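PDB 2V5I: salmonella typhimurium DB7155 bacteriophage DET7 tailspike from Bacteriophage, which probably recognises and hydrolyses the O-antigen polysaccharide of Salmonella, serving as the receptor-binding tailspike of the phage. Local coordinates for residues Q231-N236 with G268-Y273; F258-G263 with F290-D295; N272-F277 with P319-V324; C183-V188 with W211-Y216. One frame throughout, in Å; residues are numbered along the deposited sequence.

Interaction 1: residues Q231-N236 with G268-Y273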
# COMPACT_ATOMS: atom_id res chain seq x y z
N GLN A 231 -17.43 -16.32 -4.29
CA GLN A 231 -17.64 -16.32 -5.72
C GLN A 231 -18.88 -15.55 -6.15
O GLN A 231 -19.84 -15.48 -5.42
CB GLN A 231 -17.72 -17.73 -6.27
CG GLN A 231 -18.84 -18.52 -5.80
CD GLN A 231 -18.66 -20.08 -6.06
OE1 GLN A 231 -17.66 -20.52 -6.65
NE2 GLN A 231 -19.63 -20.86 -5.64
N PHE A 232 -18.77 -14.91 -7.34
CA PHE A 232 -19.88 -14.14 -7.94
C PHE A 232 -20.27 -14.72 -9.27
O PHE A 232 -19.39 -15.11 -10.03
CB PHE A 232 -19.38 -12.67 -8.17
CG PHE A 232 -19.09 -11.94 -6.90
CD1 PHE A 232 -17.83 -12.06 -6.30
CD2 PHE A 232 -20.04 -11.18 -6.32
CE1 PHE A 232 -17.56 -11.41 -5.12
CE2 PHE A 232 -19.76 -10.49 -5.08
CZ PHE A 232 -18.49 -10.63 -4.55
N LEU A 233 -21.58 -14.68 -9.56
CA LEU A 233 -22.14 -15.08 -10.87
C LEU A 233 -23.11 -13.99 -11.34
O LEU A 233 -24.05 -13.65 -10.65
CB LEU A 233 -22.90 -16.43 -10.81
CG LEU A 233 -22.10 -17.66 -10.44
CD1 LEU A 233 -22.00 -17.84 -8.95
CD2 LEU A 233 -22.78 -18.88 -11.04
N ARG A 234 -22.82 -13.40 -12.50
CA ARG A 234 -23.65 -12.36 -13.12
C ARG A 234 -23.96 -11.17 -12.17
O ARG A 234 -25.09 -10.76 -12.04
CB ARG A 234 -24.91 -13.00 -13.67
CG ARG A 234 -25.66 -12.14 -14.70
CD ARG A 234 -26.65 -12.95 -15.52
NE ARG A 234 -27.60 -12.12 -16.29
CZ ARG A 234 -28.69 -11.55 -15.81
NH1 ARG A 234 -29.02 -11.63 -14.52
NH2 ARG A 234 -29.48 -10.82 -16.62
N ASN A 235 -22.90 -10.68 -11.53
CA ASN A 235 -22.91 -9.42 -10.78
C ASN A 235 -22.21 -8.34 -11.61
O ASN A 235 -21.20 -8.59 -12.23
CB ASN A 235 -22.25 -9.61 -9.42
CG ASN A 235 -23.20 -10.19 -8.40
OD1 ASN A 235 -23.49 -9.56 -7.35
ND2 ASN A 235 -23.74 -11.36 -8.67
N ASN A 236 -22.80 -7.13 -11.58
CA ASN A 236 -22.25 -5.90 -12.22
C ASN A 236 -22.35 -4.77 -11.22
O ASN A 236 -23.46 -4.34 -10.95
CB ASN A 236 -22.97 -5.63 -13.53
CG ASN A 236 -22.39 -4.45 -14.27
OD1 ASN A 236 -21.46 -3.79 -13.78
ND2 ASN A 236 -22.84 -4.25 -15.52
N GLY A 268 -26.67 -19.39 -20.00
CA GLY A 268 -26.57 -17.90 -20.03
C GLY A 268 -25.33 -17.49 -19.21
O GLY A 268 -24.75 -18.29 -18.49
N THR A 269 -24.91 -16.26 -19.40
CA THR A 269 -23.64 -15.85 -18.85
C THR A 269 -23.63 -15.87 -17.32
O THR A 269 -24.63 -15.56 -16.68
CB THR A 269 -23.29 -14.40 -19.32
OG1 THR A 269 -21.93 -14.11 -18.99
CG2 THR A 269 -24.17 -13.32 -18.71
N ALA A 270 -22.46 -16.20 -16.76
CA ALA A 270 -22.19 -16.17 -15.31
C ALA A 270 -21.10 -15.13 -14.98
O ALA A 270 -20.64 -15.04 -13.84
CB ALA A 270 -21.73 -17.53 -14.84
N ARG A 271 -20.75 -14.29 -15.97
CA ARG A 271 -19.67 -13.38 -15.89
C ARG A 271 -19.99 -12.17 -14.97
O ARG A 271 -21.13 -11.97 -14.59
CB ARG A 271 -19.22 -12.90 -17.27
CG ARG A 271 -18.73 -14.03 -18.20
CD ARG A 271 -18.51 -13.48 -19.57
NE ARG A 271 -17.96 -14.44 -20.50
CZ ARG A 271 -18.68 -15.35 -21.15
NH1 ARG A 271 -20.01 -15.42 -21.00
NH2 ARG A 271 -18.06 -16.20 -21.99
N ASN A 272 -18.96 -11.35 -14.69
CA ASN A 272 -19.10 -10.28 -13.71
C ASN A 272 -18.33 -9.05 -14.22
O ASN A 272 -17.29 -9.19 -14.86
CB ASN A 272 -18.52 -10.70 -12.38
CG ASN A 272 -19.16 -11.94 -11.86
OD1 ASN A 272 -20.19 -11.88 -11.22
ND2 ASN A 272 -18.58 -13.09 -12.22
N TYR A 273 -18.76 -7.88 -13.78
CA TYR A 273 -18.17 -6.61 -14.21
C TYR A 273 -18.13 -5.63 -13.01
O TYR A 273 -19.03 -5.67 -12.20
CB TYR A 273 -19.02 -5.98 -15.28
CG TYR A 273 -19.04 -6.69 -16.63
CD1 TYR A 273 -19.91 -7.72 -16.86
CD2 TYR A 273 -18.20 -6.28 -17.63
CE1 TYR A 273 -19.93 -8.39 -18.13
CE2 TYR A 273 -18.19 -6.91 -18.85
CZ TYR A 273 -19.09 -7.95 -19.09
OH TYR A 273 -19.05 -8.58 -20.31
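The side-chain amide of Asn272 grips the backbone of 231-236 with both ends. Its OD1 accepts the backbone N-H of Asn235 at 3.0 Å, with the N-H tilted from the carbonyl plane. Its ND2 gives a hydrogen bond to Phe232 O at 3.1 Å; this bond is bent, and the donor lies above the carbonyl plane. The site is a turn of the parallel beta-helix of this P22-like tailspike. Asn272 ND2 thus adds a side-chain bond where strand 230-233 ends and the loop begins. CG of Asn272 stands beside its own backbone N (chi1 -57°), which brings the amide over to Phe232 and Asn235. OD1 of Asn272 also lies 3.3 Å from Phe232 CB. Two backbone bonds accompany the amide: Arg234 N donates to Ala270 O and Tyr273 N to Asn235 O, each at 3.0 Å. The extended Arg234 chain crosses Thr269 at about a right angle, and its guanidinium goes on to Asn206 O and Gly209 O and to a cation-pi contact with Trp211. Thr269 OG1 accepts from Arg271 N in an ST turn and also meets Asp307. Leu233 CD2 touches Ala270 CB at 4.2 Å.

Interaction 2: residues F258-G263 with F290-D295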
# COMPACT_ATOMS: atom_id res chain seq x y z
N PHE A 258 -10.83 -16.18 -4.17
CA PHE A 258 -11.84 -15.29 -4.64
C PHE A 258 -11.99 -15.43 -6.15
O PHE A 258 -11.00 -15.41 -6.86
CB PHE A 258 -11.38 -13.84 -4.34
CG PHE A 258 -11.07 -13.61 -2.87
CD1 PHE A 258 -12.06 -13.38 -1.94
CD2 PHE A 258 -9.74 -13.74 -2.39
CE1 PHE A 258 -11.77 -13.22 -0.58
CE2 PHE A 258 -9.44 -13.56 -1.00
CZ PHE A 258 -10.45 -13.35 -0.12
N LYS A 259 -13.23 -15.59 -6.58
CA LYS A 259 -13.50 -15.98 -7.99
C LYS A 259 -14.66 -15.22 -8.61
O LYS A 259 -15.74 -15.18 -8.03
CB LYS A 259 -13.76 -17.48 -8.04
CG LYS A 259 -14.10 -18.10 -9.43
CD LYS A 259 -14.65 -19.50 -9.26
CE LYS A 259 -15.00 -20.14 -10.57
NZ LYS A 259 -15.38 -21.59 -10.29
N THR A 260 -14.39 -14.65 -9.79
CA THR A 260 -15.45 -14.23 -10.68
C THR A 260 -15.69 -15.34 -11.71
O THR A 260 -14.79 -15.70 -12.46
CB THR A 260 -15.04 -12.90 -11.41
OG1 THR A 260 -13.79 -13.03 -12.06
CG2 THR A 260 -14.93 -11.76 -10.43
N TYR A 261 -16.92 -15.86 -11.73
CA TYR A 261 -17.16 -17.02 -12.63
C TYR A 261 -16.91 -16.66 -14.05
O TYR A 261 -17.16 -15.51 -14.49
CB TYR A 261 -18.62 -17.51 -12.55
CG TYR A 261 -18.78 -18.78 -11.81
CD1 TYR A 261 -18.72 -18.77 -10.44
CD2 TYR A 261 -19.04 -19.95 -12.47
CE1 TYR A 261 -18.91 -19.91 -9.72
CE2 TYR A 261 -19.23 -21.14 -11.75
CZ TYR A 261 -19.16 -21.10 -10.38
OH TYR A 261 -19.34 -22.23 -9.60
N GLN A 262 -16.42 -17.66 -14.80
CA GLN A 262 -16.14 -17.53 -16.20
C GLN A 262 -17.18 -18.28 -17.01
O GLN A 262 -17.68 -19.34 -16.60
CB GLN A 262 -14.77 -18.10 -16.56
CG GLN A 262 -13.67 -17.20 -16.13
CD GLN A 262 -12.76 -17.78 -15.14
OE1 GLN A 262 -12.19 -18.83 -15.40
NE2 GLN A 262 -12.55 -17.08 -13.99
N GLY A 263 -17.49 -17.75 -18.17
CA GLY A 263 -18.35 -18.42 -19.13
C GLY A 263 -19.83 -18.41 -18.80
O GLY A 263 -20.35 -17.48 -18.17
N PHE A 290 -6.57 -14.99 -6.34
CA PHE A 290 -7.72 -14.28 -6.94
C PHE A 290 -7.82 -14.72 -8.42
O PHE A 290 -6.83 -14.59 -9.16
CB PHE A 290 -7.47 -12.77 -6.91
CG PHE A 290 -7.46 -12.18 -5.52
CD1 PHE A 290 -6.33 -12.36 -4.68
CD2 PHE A 290 -8.49 -11.44 -5.04
CE1 PHE A 290 -6.34 -11.83 -3.41
CE2 PHE A 290 -8.47 -10.88 -3.73
CZ PHE A 290 -7.39 -11.13 -2.95
N ASP A 291 -8.97 -15.29 -8.80
CA ASP A 291 -9.26 -15.74 -10.18
C ASP A 291 -10.31 -14.81 -10.75
O ASP A 291 -11.49 -15.02 -10.55
CB ASP A 291 -9.81 -17.17 -10.17
CG ASP A 291 -10.18 -17.71 -11.55
OD1 ASP A 291 -9.94 -17.02 -12.58
OD2 ASP A 291 -10.76 -18.82 -11.58
N LEU A 292 -9.85 -13.76 -11.45
CA LEU A 292 -10.69 -12.65 -11.88
C LEU A 292 -11.02 -12.55 -13.37
O LEU A 292 -11.51 -11.52 -13.84
CB LEU A 292 -10.14 -11.31 -11.35
CG LEU A 292 -9.75 -11.28 -9.86
CD1 LEU A 292 -9.24 -9.91 -9.47
CD2 LEU A 292 -10.90 -11.70 -8.99
N GLY A 293 -10.76 -13.61 -14.08
CA GLY A 293 -11.06 -13.67 -15.49
C GLY A 293 -12.53 -13.77 -15.78
O GLY A 293 -13.31 -14.13 -14.94
N SER A 294 -12.91 -13.53 -17.04
CA SER A 294 -14.29 -13.59 -17.46
C SER A 294 -14.57 -14.72 -18.46
O SER A 294 -15.68 -15.24 -18.52
CB SER A 294 -14.61 -12.29 -18.18
OG SER A 294 -14.60 -11.18 -17.28
N ASP A 295 -13.58 -15.04 -19.30
CA ASP A 295 -13.75 -16.03 -20.33
C ASP A 295 -12.98 -17.31 -20.02
O ASP A 295 -11.81 -17.25 -19.65
CB ASP A 295 -13.35 -15.45 -21.72
CG ASP A 295 -14.32 -14.43 -22.27
OD1 ASP A 295 -15.57 -14.61 -22.20
OD2 ASP A 295 -13.82 -13.36 -22.77
O HOH W 1 -14.25 -11.10 -14.43
O HOH W 2 -16.50 -12.94 -14.53
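Phe290 stacks its ring against Phe258 in an offset pair, with centroids 4.7 Å apart and planes at 23°. Both rings point the same way, and Phe258 CD2 sits over one face of Phe290 near its rim. This stack of like residues on successive coils belongs to the parallel beta-helix, in which strands 258-260 and 290-291 are neighbours. Next comes Asp291. Its backbone N donates to Phe258 O at 2.8 Å, and its O accepts from Thr260 N. Its side chain lies on the other face of the sheet from the Phe290 ring. There Asp291 OD1 is met from above the carboxylate plane by Gln262 NE2 at 3.0 Å. The Gln262 chain bends at its second torsion (chi2 118°), which turns the amide back along the segment. A water bridges Leu292 O, Thr260 OG1 and Ser294 OG. Gly293 O takes a second bent bond from Gln262 NE2, at 3.2 Å. The same nitrogen also makes a weak bond to Thr260 O, so three acceptors surround it. Ser294 O then accepts Gly263 N, while Ser294 OG reaches Asn320. At Asp295 the carboxylate turns away to Arg271, Arg304 and the backbone of His316. Gln262 CG packs 3.8 Å from Asp295 N.

Interaction 3: residues N272-F277 with P319-V324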
# COMPACT_ATOMS: atom_id res chain seq x y z
N ASN A 272 -18.96 -11.35 -14.69
CA ASN A 272 -19.10 -10.28 -13.71
C ASN A 272 -18.33 -9.05 -14.22
O ASN A 272 -17.29 -9.19 -14.86
CB ASN A 272 -18.52 -10.70 -12.38
CG ASN A 272 -19.16 -11.94 -11.86
OD1 ASN A 272 -20.19 -11.88 -11.22
ND2 ASN A 272 -18.58 -13.09 -12.22
N TYR A 273 -18.76 -7.88 -13.78
CA TYR A 273 -18.17 -6.61 -14.21
C TYR A 273 -18.13 -5.63 -13.01
O TYR A 273 -19.03 -5.67 -12.20
CB TYR A 273 -19.02 -5.98 -15.28
CG TYR A 273 -19.04 -6.69 -16.63
CD1 TYR A 273 -19.91 -7.72 -16.86
CD2 TYR A 273 -18.20 -6.28 -17.63
CE1 TYR A 273 -19.93 -8.39 -18.13
CE2 TYR A 273 -18.19 -6.91 -18.85
CZ TYR A 273 -19.09 -7.95 -19.09
OH TYR A 273 -19.05 -8.58 -20.31
N ASN A 274 -17.08 -4.80 -12.96
CA ASN A 274 -17.10 -3.61 -12.09
C ASN A 274 -17.26 -3.97 -10.63
O ASN A 274 -17.99 -3.29 -9.88
CB ASN A 274 -18.27 -2.70 -12.52
CG ASN A 274 -18.08 -2.09 -13.90
OD1 ASN A 274 -17.04 -1.46 -14.22
ND2 ASN A 274 -19.15 -2.19 -14.73
N LEU A 275 -16.51 -4.97 -10.17
CA LEU A 275 -16.52 -5.38 -8.76
C LEU A 275 -15.20 -4.92 -8.11
O LEU A 275 -14.21 -4.72 -8.81
CB LEU A 275 -16.65 -6.92 -8.60
CG LEU A 275 -18.01 -7.47 -9.13
CD1 LEU A 275 -17.95 -8.98 -8.89
CD2 LEU A 275 -19.18 -6.84 -8.42
N GLN A 276 -15.23 -4.70 -6.80
CA GLN A 276 -14.00 -4.45 -6.03
C GLN A 276 -13.35 -5.69 -5.50
O GLN A 276 -14.03 -6.61 -5.03
CB GLN A 276 -14.38 -3.58 -4.82
CG GLN A 276 -14.93 -2.22 -5.18
CD GLN A 276 -15.23 -1.45 -3.93
OE1 GLN A 276 -14.28 -1.16 -3.18
NE2 GLN A 276 -16.51 -1.16 -3.65
N PHE A 277 -12.01 -5.70 -5.51
CA PHE A 277 -11.22 -6.72 -4.83
C PHE A 277 -10.10 -5.95 -4.15
O PHE A 277 -9.13 -5.54 -4.82
CB PHE A 277 -10.70 -7.78 -5.80
CG PHE A 277 -11.80 -8.57 -6.40
CD1 PHE A 277 -12.30 -9.66 -5.73
CD2 PHE A 277 -12.38 -8.20 -7.63
CE1 PHE A 277 -13.41 -10.36 -6.27
CE2 PHE A 277 -13.47 -8.88 -8.11
CZ PHE A 277 -13.98 -9.95 -7.42
N PRO A 319 -14.31 -5.83 -21.25
CA PRO A 319 -14.01 -4.68 -20.34
C PRO A 319 -14.54 -4.89 -18.94
O PRO A 319 -15.48 -4.23 -18.47
CB PRO A 319 -14.69 -3.53 -21.06
CG PRO A 319 -15.89 -4.14 -21.61
CD PRO A 319 -15.46 -5.52 -22.11
N ASN A 320 -13.97 -5.89 -18.25
CA ASN A 320 -14.49 -6.31 -16.97
C ASN A 320 -14.34 -5.28 -15.90
O ASN A 320 -15.15 -5.20 -14.99
CB ASN A 320 -14.02 -7.73 -16.57
CG ASN A 320 -12.56 -8.00 -16.87
OD1 ASN A 320 -11.74 -7.11 -16.92
ND2 ASN A 320 -12.22 -9.28 -17.10
N ASN A 321 -13.27 -4.49 -16.01
CA ASN A 321 -13.06 -3.30 -15.20
C ASN A 321 -13.21 -3.47 -13.69
O ASN A 321 -13.82 -2.59 -13.00
CB ASN A 321 -13.99 -2.17 -15.67
CG ASN A 321 -13.44 -0.77 -15.27
OD1 ASN A 321 -12.22 -0.59 -15.04
ND2 ASN A 321 -14.34 0.16 -15.09
N HIS A 322 -12.65 -4.55 -13.16
CA HIS A 322 -12.66 -4.66 -11.70
C HIS A 322 -11.68 -3.67 -11.06
O HIS A 322 -10.66 -3.33 -11.64
CB HIS A 322 -12.36 -6.09 -11.28
CG HIS A 322 -13.34 -7.08 -11.83
ND1 HIS A 322 -14.69 -6.98 -11.62
CD2 HIS A 322 -13.17 -8.19 -12.62
CE1 HIS A 322 -15.33 -7.94 -12.27
NE2 HIS A 322 -14.42 -8.71 -12.87
N LEU A 323 -12.01 -3.22 -9.85
CA LEU A 323 -11.17 -2.33 -9.09
C LEU A 323 -10.33 -3.20 -8.14
O LEU A 323 -10.82 -3.66 -7.10
CB LEU A 323 -12.00 -1.30 -8.32
CG LEU A 323 -11.24 -0.35 -7.40
CD1 LEU A 323 -10.16 0.40 -8.12
CD2 LEU A 323 -12.26 0.64 -6.79
N VAL A 324 -9.08 -3.43 -8.52
CA VAL A 324 -8.16 -4.35 -7.84
C VAL A 324 -7.02 -3.55 -7.25
O VAL A 324 -6.27 -2.92 -8.00
CB VAL A 324 -7.58 -5.42 -8.82
CG1 VAL A 324 -6.62 -6.36 -8.10
CG2 VAL A 324 -8.71 -6.21 -9.43
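His322 holds CG beside its own backbone N (chi1 -58°), and Leu275 and Phe277 take nearly the same first torsion. The imidazole lies alongside Leu275 and alongside Phe277, pointing the same way as each. The second torsion of His322 (chi2 -57°) turns ND1 toward the backbone of Leu275. Leu275 N donates to His322 ND1 at 3.1 Å. The bond is fairly straight and lies in the ring plane. It identifies ND1 as an acceptor and fixes the rotation of the ring. One face of the imidazole receives the edge of Phe277, with CE2 4.1 Å from His322 CG. This is a T-shaped pair, with planes at 89°. Over the opposite face sits Asn320 O, which also accepts Asn274 N at 2.8 Å. The contact joins two successive coils of the parallel beta-helix, from a turn into the paired strands 276-278 and 323-330. There the spacing becomes that of a regular parallel sheet: Leu323 N donates to Leu275 O, and Phe277 N to Leu323 O at 2.8 Å. Gln276 and Leu323 share the sheet face that meets Arg221 and Leu328 of a neighbouring subunit. Phe277 and Val324 share the other face, where Phe277 CB and Val324 CG2 are 4.4 Å apart. Back in the turn, Tyr273 presents its ring edge to Pro319 O, which lies in the ring plane 3.5 Å from Tyr273 CD2. Its hydroxyl bonds to Asp307. Asn274 OD1 takes a weak bond from Asn321 ND2 at 3.3 Å, while Asn274 ND2 bonds to Asn236.

Interaction 4: residues C183-V188 with W211-Y216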
# COMPACT_ATOMS: atom_id res chain seq x y z
N CYS A 183 -30.27 -11.94 -5.24
CA CYS A 183 -30.28 -10.92 -4.22
C CYS A 183 -29.54 -9.68 -4.70
O CYS A 183 -28.70 -9.77 -5.58
CB CYS A 183 -29.65 -11.40 -2.90
SG CYS A 183 -30.64 -12.76 -2.17
N HIS A 184 -29.78 -8.57 -3.99
CA HIS A 184 -29.15 -7.28 -4.27
C HIS A 184 -28.90 -6.48 -2.99
O HIS A 184 -29.69 -6.59 -2.04
CB HIS A 184 -30.02 -6.43 -5.20
CG HIS A 184 -30.25 -7.03 -6.53
ND1 HIS A 184 -31.29 -7.91 -6.78
CD2 HIS A 184 -29.58 -6.89 -7.71
CE1 HIS A 184 -31.23 -8.31 -8.04
NE2 HIS A 184 -30.22 -7.68 -8.63
N HIS A 185 -27.79 -5.75 -2.92
CA HIS A 185 -27.43 -5.00 -1.72
C HIS A 185 -27.33 -5.84 -0.45
O HIS A 185 -27.61 -5.31 0.63
CB HIS A 185 -28.42 -3.85 -1.56
CG HIS A 185 -28.28 -2.85 -2.65
ND1 HIS A 185 -29.19 -2.75 -3.68
CD2 HIS A 185 -27.29 -1.97 -2.92
CE1 HIS A 185 -28.77 -1.82 -4.53
NE2 HIS A 185 -27.63 -1.33 -4.09
N CYS A 186 -26.89 -7.08 -0.60
CA CYS A 186 -26.72 -8.00 0.53
C CYS A 186 -25.24 -8.09 0.90
O CYS A 186 -24.38 -7.96 0.06
CB CYS A 186 -27.32 -9.40 0.26
SG CYS A 186 -29.16 -9.33 0.12
N LYS A 187 -24.97 -8.26 2.18
CA LYS A 187 -23.58 -8.28 2.64
C LYS A 187 -23.32 -9.40 3.63
O LYS A 187 -24.20 -9.68 4.46
CB LYS A 187 -23.24 -6.95 3.26
CG LYS A 187 -23.36 -5.73 2.32
CD LYS A 187 -23.11 -4.42 3.03
CE LYS A 187 -23.77 -3.20 2.28
NZ LYS A 187 -25.32 -3.20 2.07
N VAL A 188 -22.10 -9.96 3.59
CA VAL A 188 -21.67 -10.94 4.54
C VAL A 188 -20.45 -10.32 5.22
O VAL A 188 -19.43 -10.11 4.59
CB VAL A 188 -21.33 -12.29 3.88
CG1 VAL A 188 -20.83 -13.29 4.92
CG2 VAL A 188 -22.59 -12.84 3.16
N TRP A 211 -29.02 -8.08 -13.11
CA TRP A 211 -27.64 -8.40 -12.70
C TRP A 211 -27.53 -8.09 -11.23
O TRP A 211 -28.08 -7.08 -10.73
CB TRP A 211 -26.63 -7.57 -13.49
CG TRP A 211 -26.43 -8.09 -14.91
CD1 TRP A 211 -27.37 -8.11 -15.91
CD2 TRP A 211 -25.27 -8.72 -15.45
NE1 TRP A 211 -26.82 -8.65 -17.06
CE2 TRP A 211 -25.53 -9.03 -16.79
CE3 TRP A 211 -24.00 -9.02 -14.94
CZ2 TRP A 211 -24.58 -9.68 -17.60
CZ3 TRP A 211 -23.07 -9.60 -15.76
CH2 TRP A 211 -23.35 -9.96 -17.06
N GLY A 212 -26.73 -8.86 -10.51
CA GLY A 212 -26.47 -8.56 -9.10
C GLY A 212 -25.74 -7.23 -8.91
O GLY A 212 -24.89 -6.88 -9.69
N LEU A 213 -26.07 -6.51 -7.85
CA LEU A 213 -25.57 -5.17 -7.58
C LEU A 213 -25.56 -4.98 -6.06
O LEU A 213 -26.47 -5.41 -5.38
CB LEU A 213 -26.51 -4.11 -8.16
CG LEU A 213 -26.21 -2.62 -7.92
CD1 LEU A 213 -24.88 -2.22 -8.49
CD2 LEU A 213 -27.34 -1.77 -8.52
N GLY A 214 -24.45 -4.43 -5.56
CA GLY A 214 -24.37 -4.04 -4.17
C GLY A 214 -24.07 -5.21 -3.22
O GLY A 214 -24.20 -5.06 -1.99
N ASN A 215 -23.66 -6.35 -3.77
CA ASN A 215 -23.43 -7.53 -2.94
C ASN A 215 -21.94 -7.62 -2.58
O ASN A 215 -21.08 -7.55 -3.47
CB ASN A 215 -23.81 -8.82 -3.73
CG ASN A 215 -25.31 -8.91 -4.02
OD1 ASN A 215 -26.13 -8.48 -3.21
ND2 ASN A 215 -25.67 -9.46 -5.17
N TYR A 216 -21.68 -7.76 -1.27
CA TYR A 216 -20.32 -7.74 -0.76
C TYR A 216 -20.04 -8.78 0.28
O TYR A 216 -20.95 -9.20 1.02
CB TYR A 216 -20.04 -6.43 0.01
CG TYR A 216 -19.96 -5.15 -0.75
CD1 TYR A 216 -21.11 -4.44 -1.01
CD2 TYR A 216 -18.76 -4.68 -1.19
CE1 TYR A 216 -21.06 -3.18 -1.71
CE2 TYR A 216 -18.68 -3.42 -1.91
CZ TYR A 216 -19.86 -2.73 -2.14
OH TYR A 216 -19.77 -1.50 -2.82
O HOH W 3 -24.72 -2.53 -0.90
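The two backbones run alongside each other through a turn and become a parallel pair at Lys187 and Tyr216, where Tyr216 N donates to Cys186 O and Val188 N to Tyr216 O. Before that pair, the side chain of Asn215 supplies two of the bonds. Its CG stands beside its own backbone N (chi1 -66°), which brings the amide to the backbone of 183-188. Asn215 OD1 accepts Cys186 N at 3.1 Å in the carbonyl plane. Asn215 ND2 donates to Cys183 O, also at 3.1 Å, in a nearly straight bond of 171°. The same ND2 bonds to Asn235 OD1, so both hydrogens of the amide can have partners. This is a turn of the parallel beta-helix, where the chain bends from strand 176-181 towards strand 187-196, with the next coil's 211-216 beside it. His185 N donates to Leu213 O at 2.8 Å, and this oxygen also lies over the centre of one face of the His185 ring. Gly214 has no side chain, and its CA comes within 3.8 Å of His185 CD2. His184 uses the edge of its ring: NE2 gives a weak bond to Trp211 O at 3.1 Å, with the oxygen in the ring plane. Lys187 and Tyr216 lie side by side, with CG of the lysine 4.1 Å from CB of the tyrosine. Lys187 NZ also donates to a water that bonds to Gly214 O, and it forms a salt bridge with Asp192 of a neighbouring subunit.

Overall arrangement
From the N terminus, interaction 4 comes first and closes its loop before the others open. It joins 183-188 to 211-216 on the next coil and leads into strand 187-196. Interaction 1 opens at 231-236 and ends at 268-273. Interaction 2 begins inside that loop, at 258-263, and ends beyond it at 290-295, so the two cross. They reach neighbouring strands 230-233 and 258-260 of one face of the beta-helix. Interaction 3 starts on Asn272 and Tyr273, which it shares with interaction 1. It also crosses interaction 2 and closes at 319-324, joining strands 276-278 and 323-330 of another face. The Arg271–Asp295 salt bridge ties interaction 1 to 2. Interactions 3 and 4 both touch the second subunit.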